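Side-chain contacts in esterase (uncultured bacterium FLS12, PDB 4RGY), which hydrolyses ester bonds as a low-temperature-active alkaline esterase of the alpha/beta-hydrolase clan: residues Q94-I99 and A132-M137; Y209-T214 and W247-A252; D227-R230 and D235-Y238. All blocks are in the same frame, centred on the assembly; numbering follows the deposited sequence.

The three contacts attach helices to one another or to the central sheet of an alpha/beta-hydrolase fold. Interactions 2 and 3 lie about 16 Å apart (centre to centre) on neighbouring strands, and Gln-210 N lies 2.9 Å from Met-237 O, a probable hydrogen bond between them. Interaction 1 is about 21 Å from interaction 2 and 20 Å from interaction 3, yet Leu-133 CD2 reaches both, 4.2 Å from Tyr-209 O and 4.2 Å from Phe-236 CE2. Ser-126, His-245 and Asp-216 have geometry consistent with a catalytic triad: interaction 1 uses the helix after this serine, and interaction 2 the helix after this histidine.

Interaction 1: Q94-I99 and A132-M137; sequences QYWTFI and ALKLGM
Lys-134 lays its aliphatic chain over one face of the Trp-96 indole. The evidence for a CH-pi contact is direct: CE lies 3.6 Å from the centroid of the Trp-96 six-membered ring and only 19° off the ring normal, displaced toward the rim. The chain makes a continuous line of contact, with Lys-134 CG 3.7 Å from Trp-96 CZ3 at one end and Lys-134 NZ 3.6 Å from Trp-96 CD2 at the other. Such a line requires an extended lysine, and the whole chain is extended, which carries the ammonium group across the ring to the carbonyl oxygen of Tyr-86. That hydrogen bond satisfies the buried NZ and fixes the end of the chain.

Leu-135 CD2 approaches the six-membered ring obliquely, 3.6 Å from Trp-96 CZ3. The other methyl of the leucine faces the opposite segment further along, where Leu-135 CD1 is 4.3 Å from Ile-99 CG1, a looser apolar contact. Trp-96 can span the gap because its CG is anti to the backbone N (chi1 168°), sending the indole outward from its helix; the segment axes are still 11.8 Å apart at closest approach and cross at -68°. This is helix packing bridged by long side chains rather than close backbone contact.

Outward of this layer, Trp-96 also touches Asp-88 of a loop, while Gln-94 occupies the N-cap of helix 95-110. Helix 127-138, which follows the probable nucleophile elbow at Ser-126, rests on the sheet through Ala-132 and Leu-135 against Val-122 of strand 120-125, and Leu-133, Lys-134 and Met-137 turn to Leu-191 of helix 191-200.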
loop_
_atom_site.group_PDB
_atom_site.type_symbol
_atom_site.label_atom_id
_atom_site.label_comp_id
_atom_site.label_asym_id
_atom_site.label_seq_id
_atom_site.Cartn_x
_atom_site.Cartn_y
_atom_site.Cartn_z
ATOM N N GLN A 94 10.026 23.421 1.700
ATOM C CA GLN A 94 9.245 24.330 0.875
ATOM C C GLN A 94 7.896 23.741 0.489
ATOM O O GLN A 94 7.645 23.438 -0.677
ATOM C CB GLN A 94 10.053 24.718 -0.367
ATOM C CG GLN A 94 11.350 25.452 -0.035
ATOM C CD GLN A 94 11.125 26.867 0.468
ATOM O OE1 GLN A 94 11.030 27.110 1.675
ATOM N NE2 GLN A 94 11.044 27.813 -0.460
ATOM N N TYR A 95 7.016 23.603 1.478
ATOM C CA TYR A 95 5.731 22.938 1.255
ATOM C C TYR A 95 4.712 23.738 0.432
ATOM O O TYR A 95 3.837 23.153 -0.189
ATOM C CB TYR A 95 5.113 22.505 2.578
ATOM C CG TYR A 95 5.847 21.366 3.258
ATOM C CD1 TYR A 95 5.563 20.047 2.944
ATOM C CD2 TYR A 95 6.805 21.625 4.227
ATOM C CE1 TYR A 95 6.230 19.006 3.584
ATOM C CE2 TYR A 95 7.462 20.607 4.868
ATOM C CZ TYR A 95 7.163 19.307 4.546
ATOM O OH TYR A 95 7.839 18.297 5.197
ATOM N N TRP A 96 4.823 25.066 0.428
ATOM C CA TRP A 96 3.972 25.882 -0.441
ATOM C C TRP A 96 4.369 25.742 -1.906
ATOM O O TRP A 96 3.506 25.560 -2.773
ATOM C CB TRP A 96 4.041 27.353 -0.046
ATOM C CG TRP A 96 3.424 28.272 -1.075
ATOM C CD1 TRP A 96 4.089 29.161 -1.874
ATOM C CD2 TRP A 96 2.026 28.411 -1.398
ATOM N NE1 TRP A 96 3.197 29.839 -2.675
ATOM C CE2 TRP A 96 1.929 29.399 -2.406
ATOM C CE3 TRP A 96 0.855 27.780 -0.954
ATOM C CZ2 TRP A 96 0.706 29.788 -2.960
ATOM C CZ3 TRP A 96 -0.361 28.173 -1.500
ATOM C CH2 TRP A 96 -0.423 29.167 -2.497
ATOM N N THR A 97 5.667 25.803 -2.192
ATOM C CA THR A 97 6.104 25.613 -3.564
ATOM C C THR A 97 5.754 24.189 -4.012
ATOM O O THR A 97 5.364 23.957 -5.159
ATOM C CB THR A 97 7.601 25.934 -3.727
ATOM O OG1 THR A 97 7.796 27.330 -3.459
ATOM C CG2 THR A 97 8.085 25.646 -5.145
ATOM N N PHE A 98 5.857 23.236 -3.090
ATOM C CA PHE A 98 5.450 21.872 -3.379
ATOM C C PHE A 98 3.960 21.801 -3.728
ATOM O O PHE A 98 3.582 21.294 -4.793
ATOM C CB PHE A 98 5.758 20.974 -2.173
ATOM C CG PHE A 98 5.196 19.583 -2.291
ATOM C CD1 PHE A 98 5.691 18.692 -3.246
ATOM C CD2 PHE A 98 4.181 19.159 -1.440
ATOM C CE1 PHE A 98 5.181 17.408 -3.354
ATOM C CE2 PHE A 98 3.670 17.871 -1.539
ATOM C CZ PHE A 98 4.171 16.995 -2.497
ATOM N N ILE A 99 3.099 22.294 -2.840
ATOM C CA ILE A 99 1.668 22.115 -3.056
ATOM C C ILE A 99 1.139 22.941 -4.237
ATOM O O ILE A 99 0.215 22.515 -4.935
ATOM C CB ILE A 99 0.838 22.368 -1.767
ATOM C CG1 ILE A 99 -0.549 21.732 -1.875
ATOM C CG2 ILE A 99 0.732 23.869 -1.445
ATOM C CD1 ILE A 99 -0.543 20.216 -1.893
ATOM N N ALA A 132 -6.341 25.424 1.146
ATOM C CA ALA A 132 -7.218 25.537 -0.019
ATOM C C ALA A 132 -7.538 26.991 -0.344
ATOM O O ALA A 132 -7.471 27.403 -1.505
ATOM C CB ALA A 132 -8.502 24.752 0.205
ATOM N N LEU A 133 -7.897 27.770 0.673
ATOM C CA LEU A 133 -8.218 29.173 0.435
ATOM C C LEU A 133 -6.972 29.985 0.073
ATOM O O LEU A 133 -7.053 30.918 -0.724
ATOM C CB LEU A 133 -8.957 29.790 1.625
ATOM C CG LEU A 133 -10.336 29.202 1.917
ATOM C CD1 LEU A 133 -10.993 29.971 3.032
ATOM C CD2 LEU A 133 -11.207 29.222 0.668
ATOM N N LYS A 134 -5.821 29.623 0.632
ATOM C CA LYS A 134 -4.567 30.242 0.221
ATOM C C LYS A 134 -4.286 29.996 -1.265
ATOM O O LYS A 134 -3.941 30.917 -2.007
ATOM C CB LYS A 134 -3.413 29.748 1.094
ATOM C CG LYS A 134 -2.087 30.428 0.804
ATOM C CD LYS A 134 -0.972 29.821 1.656
ATOM C CE LYS A 134 0.402 30.335 1.265
ATOM N NZ LYS A 134 1.503 29.591 1.974
ATOM N N LEU A 135 -4.445 28.749 -1.701
ATOM C CA LEU A 135 -4.297 28.420 -3.115
ATOM C C LEU A 135 -5.281 29.200 -3.982
ATOM O O LEU A 135 -4.887 29.786 -4.994
ATOM C CB LEU A 135 -4.474 26.917 -3.336
ATOM C CG LEU A 135 -3.238 26.097 -2.944
ATOM C CD1 LEU A 135 -3.631 24.634 -2.805
ATOM C CD2 LEU A 135 -2.102 26.240 -3.957
ATOM N N GLY A 136 -6.549 29.227 -3.581
ATOM C CA GLY A 136 -7.567 29.881 -4.379
ATOM C C GLY A 136 -7.353 31.381 -4.482
ATOM O O GLY A 136 -7.635 31.980 -5.526
ATOM N N MET A 137 -6.849 31.991 -3.415
ATOM C CA MET A 137 -6.697 33.444 -3.390
ATOM C C MET A 137 -5.319 33.935 -3.845
ATOM O O MET A 137 -5.168 35.102 -4.236
ATOM C CB MET A 137 -7.081 34.001 -2.015
ATOM C CG MET A 137 -8.558 33.775 -1.684
ATOM S SD MET A 137 -9.113 34.775 -0.291
ATOM C CE MET A 137 -8.378 33.903 1.073
#

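Interaction 2: Y209-T214 and W247-A252; sequences YQCCGT and WGYWDA
The phenol oxygen of Tyr-249 is pressed against the backbone of strand 207-213, lying against Cys-211, Cys-212 and Gly-213. It sits 3.0 Å from Cys-212 C, almost exactly over the face of the peptide that joins Cys-212 to Gly-213. Because the oxygen is above that plane, Tyr-249 OH fails the angular test for a hydrogen bond with Gly-213 N at 3.3 Å and with Cys-212 O at 3.2 Å. The neighbouring thiol closes in as well, Cys-211 SG lying 3.4 Å from Tyr-249 OH and 4.1 Å from Tyr-249 CE2. Its line to the ring centroid is 63° off the normal, an oblique sulfur-aromatic contact.

Over one face of the ring lies Gly-213 CA, 4.2 Å from the Tyr-249 centroid and 25° off the normal, which meets the description of a CH-pi contact. In Tyr-249 a chi1 of 176° swings the ring out opposite the main-chain nitrogen, and it bridges the 9.7 Å between the axes of strand and helix. Trp-250 NE1 lies in plane at the edge of the same ring and is hydrogen-bonded to Ser-150 OG, while the Glu-246 carboxylate accepts hydrogen bonds from the backbone N-H groups of Gly-248 and Tyr-249 at the start of helix 247-260.

Next to this packing stands the probable triad: Cys-212 touches it from the strand, and Trp-250 meets His-245 edge-to-face. The oxygen placed over the carbonyl carbon of Cys-212 is consistent with a dipolar attraction between them.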
loop_
_atom_site.group_PDB
_atom_site.type_symbol
_atom_site.label_atom_id
_atom_site.label_comp_id
_atom_site.label_asym_id
_atom_site.label_seq_id
_atom_site.Cartn_x
_atom_site.Cartn_y
_atom_site.Cartn_z
ATOM N N TYR A 209 -16.037 28.570 -0.794
ATOM C CA TYR A 209 -16.891 27.886 0.163
ATOM C C TYR A 209 -16.209 27.870 1.517
ATOM O O TYR A 209 -15.002 27.620 1.617
ATOM C CB TYR A 209 -17.182 26.444 -0.312
ATOM C CG TYR A 209 -18.009 25.603 0.639
ATOM C CD1 TYR A 209 -17.430 25.004 1.750
ATOM C CD2 TYR A 209 -19.370 25.388 0.414
ATOM C CE1 TYR A 209 -18.181 24.239 2.626
ATOM C CE2 TYR A 209 -20.128 24.610 1.283
ATOM C CZ TYR A 209 -19.527 24.045 2.389
ATOM O OH TYR A 209 -20.266 23.281 3.269
ATOM N N GLN A 210 -16.994 28.088 2.557
ATOM C CA GLN A 210 -16.513 27.993 3.924
ATOM C C GLN A 210 -17.568 27.355 4.800
ATOM O O GLN A 210 -18.719 27.794 4.794
ATOM C CB GLN A 210 -16.206 29.390 4.469
ATOM C CG GLN A 210 -15.827 29.403 5.943
ATOM C CD GLN A 210 -15.786 30.801 6.556
ATOM O OE1 GLN A 210 -16.205 31.789 5.943
ATOM N NE2 GLN A 210 -15.280 30.882 7.773
ATOM N N CYS A 211 -17.197 26.335 5.574
ATOM C CA CYS A 211 -18.106 25.830 6.599
ATOM C C CYS A 211 -17.381 25.560 7.908
ATOM O O CYS A 211 -16.158 25.429 7.935
ATOM C CB CYS A 211 -18.861 24.576 6.124
ATOM S SG CYS A 211 -17.877 23.029 6.131
ATOM N N CYS A 212 -18.138 25.455 8.990
ATOM C CA CYS A 212 -17.566 25.070 10.281
ATOM C C CYS A 212 -18.643 24.554 11.224
ATOM O O CYS A 212 -19.776 25.054 11.218
ATOM C CB CYS A 212 -16.840 26.260 10.922
ATOM S SG CYS A 212 -15.804 25.813 12.327
ATOM N N GLY A 213 -18.295 23.548 12.027
ATOM C CA GLY A 213 -19.175 23.091 13.093
ATOM C C GLY A 213 -19.206 24.114 14.219
ATOM O O GLY A 213 -18.170 24.677 14.577
ATOM N N THR A 214 -20.386 24.351 14.791
ATOM C CA THR A 214 -20.548 25.441 15.755
ATOM C C THR A 214 -19.870 25.189 17.106
ATOM O O THR A 214 -19.732 26.113 17.911
ATOM C CB THR A 214 -22.043 25.822 15.955
ATOM O OG1 THR A 214 -22.815 24.649 16.238
ATOM C CG2 THR A 214 -22.589 26.496 14.696
ATOM N N TRP A 247 -14.175 13.839 12.012
ATOM C CA TRP A 247 -14.399 13.343 10.663
ATOM C C TRP A 247 -15.841 13.015 10.282
ATOM O O TRP A 247 -16.162 12.993 9.095
ATOM C CB TRP A 247 -13.455 12.170 10.370
ATOM C CG TRP A 247 -12.080 12.649 10.092
ATOM C CD1 TRP A 247 -11.030 12.713 10.966
ATOM C CD2 TRP A 247 -11.605 13.167 8.850
ATOM N NE1 TRP A 247 -9.923 13.236 10.330
ATOM C CE2 TRP A 247 -10.257 13.527 9.032
ATOM C CE3 TRP A 247 -12.187 13.356 7.595
ATOM C CZ2 TRP A 247 -9.490 14.075 8.009
ATOM C CZ3 TRP A 247 -11.422 13.895 6.580
ATOM C CH2 TRP A 247 -10.086 14.239 6.788
ATOM N N GLY A 248 -16.700 12.748 11.267
ATOM C CA GLY A 248 -18.122 12.614 10.987
ATOM C C GLY A 248 -18.659 13.862 10.301
ATOM O O GLY A 248 -19.359 13.784 9.291
ATOM N N TYR A 249 -18.304 15.021 10.839
ATOM C CA TYR A 249 -18.736 16.286 10.257
ATOM C C TYR A 249 -18.175 16.475 8.837
ATOM O O TYR A 249 -18.905 16.852 7.930
ATOM C CB TYR A 249 -18.353 17.444 11.193
ATOM C CG TYR A 249 -18.658 18.817 10.651
ATOM C CD1 TYR A 249 -19.956 19.325 10.674
ATOM C CD2 TYR A 249 -17.649 19.608 10.117
ATOM C CE1 TYR A 249 -20.233 20.586 10.172
ATOM C CE2 TYR A 249 -17.917 20.867 9.613
ATOM C CZ TYR A 249 -19.213 21.339 9.643
ATOM O OH TYR A 249 -19.484 22.579 9.135
ATOM N N TRP A 250 -16.894 16.182 8.626
ATOM C CA TRP A 250 -16.307 16.370 7.294
ATOM C C TRP A 250 -16.831 15.371 6.265
ATOM O O TRP A 250 -16.955 15.702 5.087
ATOM C CB TRP A 250 -14.778 16.349 7.364
ATOM C CG TRP A 250 -14.318 17.453 8.266
ATOM C CD1 TRP A 250 -14.796 18.728 8.291
ATOM C CD2 TRP A 250 -13.367 17.358 9.334
ATOM N NE1 TRP A 250 -14.176 19.446 9.283
ATOM C CE2 TRP A 250 -13.290 18.629 9.938
ATOM C CE3 TRP A 250 -12.553 16.327 9.821
ATOM C CZ2 TRP A 250 -12.451 18.892 11.016
ATOM C CZ3 TRP A 250 -11.724 16.588 10.892
ATOM C CH2 TRP A 250 -11.672 17.866 11.480
ATOM N N ASP A 251 -17.153 14.158 6.711
ATOM C CA ASP A 251 -17.745 13.158 5.836
ATOM C C ASP A 251 -19.086 13.662 5.307
ATOM O O ASP A 251 -19.406 13.474 4.133
ATOM C CB ASP A 251 -17.933 11.836 6.591
ATOM C CG ASP A 251 -18.491 10.725 5.710
ATOM O OD1 ASP A 251 -17.787 10.269 4.790
ATOM O OD2 ASP A 251 -19.638 10.296 5.938
ATOM N N ALA A 252 -19.870 14.304 6.169
ATOM C CA ALA A 252 -21.143 14.880 5.757
ATOM C C ALA A 252 -20.918 16.105 4.876
ATOM O O ALA A 252 -21.512 16.240 3.806
ATOM C CB ALA A 252 -21.972 15.254 6.980
#

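Interaction 3: D227-R230 and D235-Y238; sequences DHVR and DFMY
A beta-alpha-beta crossover, strand 207-213, helix 219-232 and strand 236-241, is closed here: Val-229 and Arg-230 near the end of the helix meet Phe-236 and Tyr-238 at the start of the returning strand. The inner half of the contact is apolar. Val-229 and Phe-236 cross at about a right angle, with Val-229 CG2 3.6 Å from Phe-236 CD1 and Val-229 CG1 3.9 Å from Phe-236 CE1, so both methyls meet the CD1-CE1 bond of Phe-236, coming in obliquely. Behind them, Phe-236 also packs on Leu-208 and Gln-210 of the adjacent strand, and Val-229 on Ala-195 of helix 191-200, which places the pair between helix and sheet.

Toward the surface, Arg-230 bridges to the strand. Its CG is anti to the carbonyl carbon (chi1 -80°) and the chain is extended from there to NE, bringing one face of the guanidinium under Tyr-238 CG, the two side chains again crossing nearly perpendicularly. Their planes are 71° apart, which excludes parallel stacking; Arg-226 makes a cation-pi contact with the Tyr-238 ring, and Tyr-238 OH is hydrogen-bonded to Glu-240. Arg-230 also touches a crystal neighbour, so its pose may owe something to the lattice. What the guanidinium meets is the root of the tyrosine: Tyr-238 CB lies 3.4 Å from Arg-230 NH2 and 3.5 Å from Arg-230 NH1.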
loop_
_atom_site.group_PDB
_atom_site.type_symbol
_atom_site.label_atom_id
_atom_site.label_comp_id
_atom_site.label_asym_id
_atom_site.label_seq_id
_atom_site.Cartn_x
_atom_site.Cartn_y
_atom_site.Cartn_z
ATOM N N ASP A 227 -17.251 37.126 8.573
ATOM C CA ASP A 227 -17.708 38.509 8.698
ATOM C C ASP A 227 -16.795 39.442 7.902
ATOM O O ASP A 227 -17.254 40.387 7.260
ATOM C CB ASP A 227 -17.780 38.930 10.169
ATOM C CG ASP A 227 -18.924 38.263 10.921
ATOM O OD1 ASP A 227 -19.775 37.616 10.279
ATOM O OD2 ASP A 227 -18.946 38.377 12.161
ATOM N N HIS A 228 -15.501 39.137 7.897
ATOM C CA HIS A 228 -14.545 39.917 7.128
ATOM C C HIS A 228 -14.852 39.858 5.638
ATOM O O HIS A 228 -14.998 40.899 4.984
ATOM C CB HIS A 228 -13.129 39.411 7.407
ATOM C CG HIS A 228 -12.064 40.056 6.578
ATOM N ND1 HIS A 228 -11.699 41.377 6.724
ATOM C CD2 HIS A 228 -11.247 39.541 5.629
ATOM C CE1 HIS A 228 -10.712 41.651 5.884
ATOM N NE2 HIS A 228 -10.424 40.554 5.206
ATOM N N VAL A 229 -14.969 38.653 5.087
ATOM C CA VAL A 229 -15.181 38.551 3.645
ATOM C C VAL A 229 -16.555 39.082 3.220
ATOM O O VAL A 229 -16.687 39.656 2.137
ATOM C CB VAL A 229 -14.909 37.129 3.086
ATOM C CG1 VAL A 229 -13.467 36.732 3.361
ATOM C CG2 VAL A 229 -15.879 36.104 3.664
ATOM N N ARG A 230 -17.559 38.904 4.066
ATOM C CA ARG A 230 -18.899 39.404 3.760
ATOM C C ARG A 230 -18.938 40.918 3.730
ATOM O O ARG A 230 -19.626 41.504 2.893
ATOM C CB ARG A 230 -19.895 38.907 4.787
ATOM C CG ARG A 230 -20.324 37.507 4.523
ATOM C CD ARG A 230 -20.898 36.887 5.764
ATOM N NE ARG A 230 -21.897 35.867 5.465
ATOM C CZ ARG A 230 -21.737 34.791 4.692
ATOM N NH1 ARG A 230 -20.583 34.511 4.075
ATOM N NH2 ARG A 230 -22.777 33.981 4.531
ATOM N N ASP A 235 -17.926 36.992 -2.516
ATOM C CA ASP A 235 -18.988 35.974 -2.551
ATOM C C ASP A 235 -18.550 34.583 -2.077
ATOM O O ASP A 235 -17.849 33.861 -2.796
ATOM C CB ASP A 235 -19.586 35.883 -3.969
ATOM C CG ASP A 235 -20.878 35.044 -4.035
ATOM O OD1 ASP A 235 -21.373 34.567 -2.990
ATOM O OD2 ASP A 235 -21.410 34.875 -5.155
ATOM N N PHE A 236 -18.984 34.219 -0.873
ATOM C CA PHE A 236 -18.753 32.896 -0.298
ATOM C C PHE A 236 -20.075 32.192 -0.046
ATOM O O PHE A 236 -21.068 32.816 0.365
ATOM C CB PHE A 236 -18.065 33.008 1.067
ATOM C CG PHE A 236 -16.561 32.951 1.027
ATOM C CD1 PHE A 236 -15.823 34.073 0.678
ATOM C CD2 PHE A 236 -15.885 31.795 1.411
ATOM C CE1 PHE A 236 -14.444 34.037 0.669
ATOM C CE2 PHE A 236 -14.496 31.747 1.400
ATOM C CZ PHE A 236 -13.776 32.879 1.034
ATOM N N MET A 237 -20.096 30.888 -0.279
ATOM C CA MET A 237 -21.125 30.059 0.310
ATOM C C MET A 237 -20.627 29.741 1.706
ATOM O O MET A 237 -19.558 29.138 1.859
ATOM C CB MET A 237 -21.333 28.775 -0.498
ATOM C CG MET A 237 -22.163 27.726 0.214
ATOM S SD MET A 237 -23.862 28.244 0.509
ATOM C CE MET A 237 -24.392 28.613 -1.159
ATOM N N TYR A 238 -21.363 30.184 2.721
ATOM C CA TYR A 238 -21.019 29.903 4.112
ATOM C C TYR A 238 -22.066 28.992 4.732
ATOM O O TYR A 238 -23.266 29.256 4.616
ATOM C CB TYR A 238 -20.914 31.191 4.956
ATOM C CG TYR A 238 -20.660 30.887 6.420
ATOM C CD1 TYR A 238 -19.369 30.660 6.883
ATOM C CD2 TYR A 238 -21.714 30.779 7.332
ATOM C CE1 TYR A 238 -19.127 30.356 8.212
ATOM C CE2 TYR A 238 -21.478 30.464 8.673
ATOM C CZ TYR A 238 -20.181 30.254 9.099
ATOM O OH TYR A 238 -19.904 29.947 10.418
#